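Local coordinates for protein nucleoside hydrolase, putative (Trypanosoma brucei, PDB 3FZ0) that belongs to the nucleoside hydrolase family and carries a bound calcium ion in an alpha/beta fold built on a mostly parallel sheet, at residues A36-M50 with I64-R78. The protein carries 2 engineered substitutions. Sequence-based numbering, arbitrary orientation.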
loop_
_atom_site.group_PDB
_atom_site.type_symbol
_atom_site.label_atom_id
_atom_site.label_comp_id
_atom_site.label_asym_id
_atom_site.label_seq_id
_atom_site.Cartn_x
_atom_site.Cartn_y
_atom_site.Cartn_z
ATOM N N ALA B 36 -16.977 -33.719 5.973
ATOM C CA ALA B 36 -15.756 -33.576 5.150
ATOM C C ALA B 36 -14.734 -32.706 5.823
ATOM O O ALA B 36 -15.090 -31.738 6.499
ATOM C CB ALA B 36 -16.064 -33.008 3.747
ATOM N N ILE B 37 -13.463 -33.071 5.646
ATOM C CA ILE B 37 -12.355 -32.300 6.168
ATOM C C ILE B 37 -11.529 -31.880 4.962
ATOM O O ILE B 37 -11.124 -32.712 4.132
ATOM C CB ILE B 37 -11.523 -33.105 7.187
ATOM C CG1 ILE B 37 -12.393 -33.391 8.440
ATOM C CG2 ILE B 37 -10.206 -32.375 7.513
ATOM C CD1 ILE B 37 -11.752 -34.338 9.495
ATOM N N THR B 38 -11.343 -30.575 4.815
ATOM C CA THR B 38 -10.585 -30.055 3.700
ATOM C C THR B 38 -9.312 -29.430 4.266
ATOM O O THR B 38 -9.343 -28.655 5.225
ATOM C CB THR B 38 -11.385 -29.041 2.887
ATOM O OG1 THR B 38 -11.783 -27.971 3.746
ATOM C CG2 THR B 38 -12.614 -29.709 2.315
ATOM N N VAL B 39 -8.186 -29.800 3.679
ATOM C CA VAL B 39 -6.881 -29.446 4.242
ATOM C C VAL B 39 -6.314 -28.229 3.511
ATOM O O VAL B 39 -6.364 -28.139 2.277
ATOM C CB VAL B 39 -5.928 -30.676 4.176
ATOM C CG1 VAL B 39 -4.490 -30.288 4.505
ATOM C CG2 VAL B 39 -6.456 -31.755 5.095
ATOM N N VAL B 40 -5.773 -27.289 4.279
ATOM C CA VAL B 40 -5.155 -26.112 3.668
ATOM C C VAL B 40 -3.762 -25.947 4.259
ATOM O O VAL B 40 -3.518 -26.399 5.366
ATOM C CB VAL B 40 -6.052 -24.855 3.842
ATOM C CG1 VAL B 40 -6.192 -24.469 5.300
ATOM C CG2 VAL B 40 -5.567 -23.700 3.008
ATOM N N TRP B 41 -2.855 -25.327 3.494
ATOM C CA TRP B 41 -1.531 -24.900 3.987
ATOM C C TRP B 41 -1.722 -23.941 5.187
ATOM O O TRP B 41 -2.826 -23.431 5.412
ATOM C CB TRP B 41 -0.750 -24.219 2.864
ATOM C CG TRP B 41 -1.242 -22.851 2.598
ATOM C CD1 TRP B 41 -2.322 -22.492 1.828
ATOM C CD2 TRP B 41 -0.709 -21.631 3.124
ATOM N NE1 TRP B 41 -2.485 -21.144 1.845
ATOM C CE2 TRP B 41 -1.505 -20.580 2.622
ATOM C CE3 TRP B 41 0.385 -21.320 3.939
ATOM C CZ2 TRP B 41 -1.248 -19.238 2.922
ATOM C CZ3 TRP B 41 0.639 -19.976 4.235
ATOM C CH2 TRP B 41 -0.173 -18.959 3.734
ATOM N N GLY B 42 -0.652 -23.716 5.957
ATOM C CA GLY B 42 -0.670 -22.812 7.100
ATOM C C GLY B 42 0.479 -23.118 8.050
ATOM O O GLY B 42 1.657 -22.803 7.761
ATOM N N ASN B 43 0.166 -23.738 9.186
ATOM C CA ASN B 43 1.223 -24.133 10.106
ATOM C C ASN B 43 1.990 -25.399 9.730
ATOM O O ASN B 43 3.134 -25.594 10.157
ATOM C CB ASN B 43 0.735 -24.139 11.549
ATOM C CG ASN B 43 0.691 -22.717 12.140
ATOM O OD1 ASN B 43 1.675 -21.936 12.032
ATOM N ND2 ASN B 43 -0.452 -22.361 12.728
ATOM N N VAL B 44 1.369 -26.239 8.902
ATOM C CA VAL B 44 2.069 -27.323 8.244
ATOM C C VAL B 44 1.683 -27.414 6.787
ATOM O O VAL B 44 0.608 -26.969 6.369
ATOM C CB VAL B 44 1.861 -28.699 8.937
ATOM C CG1 VAL B 44 2.388 -28.623 10.395
ATOM C CG2 VAL B 44 0.405 -29.149 8.875
ATOM N N GLU B 45 2.590 -27.982 6.013
ATOM C CA GLU B 45 2.351 -28.203 4.613
ATOM C C GLU B 45 1.222 -29.228 4.372
ATOM O O GLU B 45 1.057 -30.183 5.142
ATOM C CB GLU B 45 3.675 -28.600 3.951
ATOM C CG GLU B 45 3.937 -27.905 2.597
ATOM C CD GLU B 45 3.096 -26.617 2.391
ATOM O OE1 GLU B 45 2.136 -26.614 1.530
ATOM O OE2 GLU B 45 3.405 -25.632 3.122
ATOM N N VAL B 46 0.436 -29.017 3.309
ATOM C CA VAL B 46 -0.698 -29.882 2.971
ATOM C C VAL B 46 -0.408 -31.394 3.034
ATOM O O VAL B 46 -1.231 -32.166 3.531
ATOM C CB VAL B 46 -1.299 -29.496 1.606
ATOM C CG1 VAL B 46 -2.282 -30.568 1.090
ATOM C CG2 VAL B 46 -2.009 -28.158 1.734
ATOM N N ASN B 47 0.757 -31.816 2.545
ATOM C CA ASN B 47 1.154 -33.217 2.666
ATOM C C ASN B 47 1.238 -33.726 4.108
ATOM O O ASN B 47 0.787 -34.822 4.419
ATOM C CB ASN B 47 2.474 -33.464 1.954
ATOM C CG ASN B 47 2.295 -33.717 0.478
ATOM O OD1 ASN B 47 1.280 -34.274 0.056
ATOM N ND2 ASN B 47 3.282 -33.317 -0.322
ATOM N N GLN B 48 1.822 -32.917 4.984
ATOM C CA GLN B 48 1.934 -33.257 6.365
ATOM C C GLN B 48 0.539 -33.161 6.986
ATOM O O GLN B 48 0.156 -34.025 7.780
ATOM C CB GLN B 48 2.928 -32.324 7.041
ATOM C CG GLN B 48 3.168 -32.628 8.514
ATOM C CD GLN B 48 3.719 -34.014 8.710
ATOM O OE1 GLN B 48 4.811 -34.312 8.231
ATOM N NE2 GLN B 48 2.961 -34.883 9.380
ATOM N N GLY B 49 -0.240 -32.148 6.602
ATOM C CA GLY B 49 -1.601 -32.028 7.098
ATOM C C GLY B 49 -2.435 -33.287 6.873
ATOM O O GLY B 49 -3.057 -33.830 7.832
ATOM N N MET B 50 -2.434 -33.760 5.620
ATOM C CA MET B 50 -3.086 -34.993 5.259
ATOM C C MET B 50 -2.699 -36.132 6.213
ATOM O O MET B 50 -3.576 -36.867 6.695
ATOM C CB MET B 50 -2.776 -35.374 3.807
ATOM C CG MET B 50 -3.431 -34.470 2.777
ATOM S SD MET B 50 -5.232 -34.470 2.781
ATOM C CE MET B 50 -5.592 -35.981 1.890
ATOM N N ILE B 64 -14.733 -40.535 7.638
ATOM C CA ILE B 64 -14.875 -39.175 7.085
ATOM C C ILE B 64 -13.871 -38.906 5.941
ATOM O O ILE B 64 -12.678 -39.084 6.130
ATOM C CB ILE B 64 -14.646 -38.135 8.196
ATOM C CG1 ILE B 64 -15.623 -38.386 9.357
ATOM C CG2 ILE B 64 -14.784 -36.726 7.678
ATOM C CD1 ILE B 64 -15.317 -37.524 10.580
ATOM N N PRO B 65 -14.344 -38.464 4.768
ATOM C CA PRO B 65 -13.386 -38.206 3.701
ATOM C C PRO B 65 -12.627 -36.893 3.891
ATOM O O PRO B 65 -13.202 -35.914 4.405
ATOM C CB PRO B 65 -14.263 -38.167 2.436
ATOM C CG PRO B 65 -15.612 -37.820 2.905
ATOM C CD PRO B 65 -15.727 -38.172 4.366
ATOM N N PHE B 66 -11.344 -36.880 3.506
ATOM C CA PHE B 66 -10.523 -35.668 3.594
ATOM C C PHE B 66 -9.761 -35.361 2.292
ATOM O O PHE B 66 -9.442 -36.272 1.508
ATOM C CB PHE B 66 -9.630 -35.629 4.847
ATOM C CG PHE B 66 -8.752 -36.855 5.035
ATOM C CD1 PHE B 66 -7.379 -36.757 4.890
ATOM C CD2 PHE B 66 -9.301 -38.087 5.401
ATOM C CE1 PHE B 66 -6.576 -37.853 5.079
ATOM C CE2 PHE B 66 -8.497 -39.197 5.586
ATOM C CZ PHE B 66 -7.140 -39.094 5.429
ATOM N N PHE B 67 -9.505 -34.070 2.045
ATOM C CA PHE B 67 -9.094 -33.628 0.720
ATOM C C PHE B 67 -7.937 -32.639 0.743
ATOM O O PHE B 67 -7.887 -31.765 1.647
ATOM C CB PHE B 67 -10.298 -33.024 0.013
ATOM C CG PHE B 67 -11.473 -33.968 -0.079
ATOM C CD1 PHE B 67 -12.389 -34.076 0.972
ATOM C CD2 PHE B 67 -11.657 -34.751 -1.215
ATOM C CE1 PHE B 67 -13.456 -34.961 0.898
ATOM C CE2 PHE B 67 -12.744 -35.642 -1.310
ATOM C CZ PHE B 67 -13.638 -35.743 -0.245
ATOM N N ARG B 68 -7.004 -32.791 -0.215
ATOM C CA ARG B 68 -5.855 -31.881 -0.351
ATOM C C ARG B 68 -6.323 -30.576 -0.972
ATOM O O ARG B 68 -6.954 -30.585 -2.043
ATOM C CB ARG B 68 -4.730 -32.506 -1.201
ATOM C CG ARG B 68 -4.393 -33.969 -0.832
ATOM C CD ARG B 68 -3.358 -34.658 -1.754
ATOM N NE ARG B 68 -2.966 -35.976 -1.223
ATOM C CZ ARG B 68 -1.947 -36.171 -0.384
ATOM N NH1 ARG B 68 -1.201 -35.144 0.009
ATOM N NH2 ARG B 68 -1.667 -37.381 0.064
ATOM N N GLY B 69 -5.992 -29.468 -0.301
ATOM C CA GLY B 69 -6.309 -28.133 -0.775
ATOM C C GLY B 69 -5.074 -27.357 -1.222
ATOM O O GLY B 69 -4.091 -27.950 -1.669
ATOM N N ALA B 70 -5.143 -26.030 -1.119
ATOM C CA ALA B 70 -4.114 -25.138 -1.626
ATOM C C ALA B 70 -2.820 -25.240 -0.833
ATOM O O ALA B 70 -2.842 -25.319 0.404
ATOM C CB ALA B 70 -4.620 -23.711 -1.601
ATOM N N GLU B 71 -1.698 -25.225 -1.542
ATOM C CA GLU B 71 -0.375 -25.338 -0.920
ATOM C C GLU B 71 0.225 -23.975 -0.588
ATOM O O GLU B 71 1.236 -23.875 0.116
ATOM C CB GLU B 71 0.570 -26.159 -1.809
ATOM C CG GLU B 71 0.488 -27.642 -1.477
ATOM C CD GLU B 71 0.967 -28.540 -2.583
ATOM O OE1 GLU B 71 2.082 -28.309 -3.102
ATOM O OE2 GLU B 71 0.229 -29.489 -2.943
ATOM N N GLY B 72 -0.417 -22.920 -1.075
ATOM C CA GLY B 72 0.006 -21.565 -0.791
ATOM C C GLY B 72 -1.151 -20.602 -0.959
ATOM O O GLY B 72 -2.250 -20.994 -1.334
ATOM N N PRO B 73 -0.918 -19.329 -0.671
ATOM C CA PRO B 73 -1.964 -18.319 -0.703
ATOM C C PRO B 73 -2.633 -18.214 -2.078
ATOM O O PRO B 73 -2.052 -18.609 -3.116
ATOM C CB PRO B 73 -1.221 -17.006 -0.410
ATOM C CG PRO B 73 0.096 -17.380 0.139
ATOM C CD PRO B 73 0.400 -18.791 -0.299
ATOM N N LEU B 74 -3.846 -17.674 -2.074
ATOM C CA LEU B 74 -4.547 -17.345 -3.293
ATOM C C LEU B 74 -3.651 -16.572 -4.257
ATOM O O LEU B 74 -3.667 -16.851 -5.464
ATOM C CB LEU B 74 -5.795 -16.507 -2.958
ATOM C CG LEU B 74 -6.853 -16.229 -4.028
ATOM C CD1 LEU B 74 -7.362 -17.538 -4.569
ATOM C CD2 LEU B 74 -7.987 -15.424 -3.422
ATOM N N VAL B 75 -2.871 -15.617 -3.729
ATOM C CA VAL B 75 -2.039 -14.723 -4.556
ATOM C C VAL B 75 -0.642 -14.532 -3.964
ATOM O O VAL B 75 -0.505 -13.940 -2.891
ATOM C CB VAL B 75 -2.652 -13.314 -4.653
ATOM C CG1 VAL B 75 -1.929 -12.515 -5.712
ATOM C CG2 VAL B 75 -4.132 -13.377 -4.935
ATOM N N GLY B 76 0.383 -15.011 -4.677
ATOM C CA GLY B 76 1.789 -14.818 -4.290
ATOM C C GLY B 76 2.330 -15.792 -3.248
ATOM O O GLY B 76 1.580 -16.621 -2.699
ATOM N N GLU B 77 3.637 -15.696 -2.979
ATOM C CA GLU B 77 4.289 -16.517 -1.950
ATOM C C GLU B 77 3.790 -16.165 -0.549
ATOM O O GLU B 77 3.396 -15.030 -0.306
ATOM C CB GLU B 77 5.805 -16.329 -2.012
ATOM C CG GLU B 77 6.577 -17.505 -2.640
ATOM C CD GLU B 77 8.078 -17.182 -2.847
ATOM O OE1 GLU B 77 8.730 -16.730 -1.868
ATOM O OE2 GLU B 77 8.600 -17.371 -3.988
ATOM N N ARG B 78 3.810 -17.132 0.368
ATOM C CA ARG B 78 3.418 -16.893 1.773
ATOM C C ARG B 78 4.304 -15.823 2.364
ATOM O O ARG B 78 5.489 -15.769 2.061
ATOM C CB ARG B 78 3.476 -18.185 2.624
ATOM C CG ARG B 78 4.847 -18.880 2.662
ATOM C CD ARG B 78 4.864 -20.091 3.537
ATOM N NE ARG B 78 4.374 -19.778 4.875
ATOM C CZ ARG B 78 3.779 -20.648 5.701
ATOM N NH1 ARG B 78 3.572 -21.897 5.341
ATOM N NH2 ARG B 78 3.347 -20.247 6.881
#
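Arg78 grips a single backbone oxygen, Gly42 O, with both terminal nitrogens: NH1 lies 3.2 Å from it on a lone pair, while NH2, at the same 3.2 Å, is tilted from the carbonyl plane. One face of this guanidinium rests on the rim of the Trp41 ring at CZ3, the two planes 79° apart, and Arg78 NE hydrogen-bonds to Thr80 O. With CG between the backbone N and the carbonyl carbon (chi1 75°), the indole lays one face against the chain at 72-73. Gly72 CA sits 3.6 Å from the centroid of the five-membered ring, nearly on its normal, and Pro73 CD covers the six-membered ring, both as CH-pi contacts; Trp41 NE1 hydrogen-bonds to Thr138 OG1. These loops follow the parallel strands 32-39 and 66-68 of a right-handed beta-alpha-beta crossover through helix 46-60, strand 66-68 being outermost in the central sheet of this chain. Here Val39 N donates to Phe67 O (2.8 Å) and Phe67 N to Ile37 O (3.0 Å). On the side of the sheet that carries helix 46-60, Met50, its chain bent at chi2 and chi3, brings SD to the edge of the Phe66 ring, a Met-aromatic contact, and Met50 CE lies 3.6 Å from Arg68 CG.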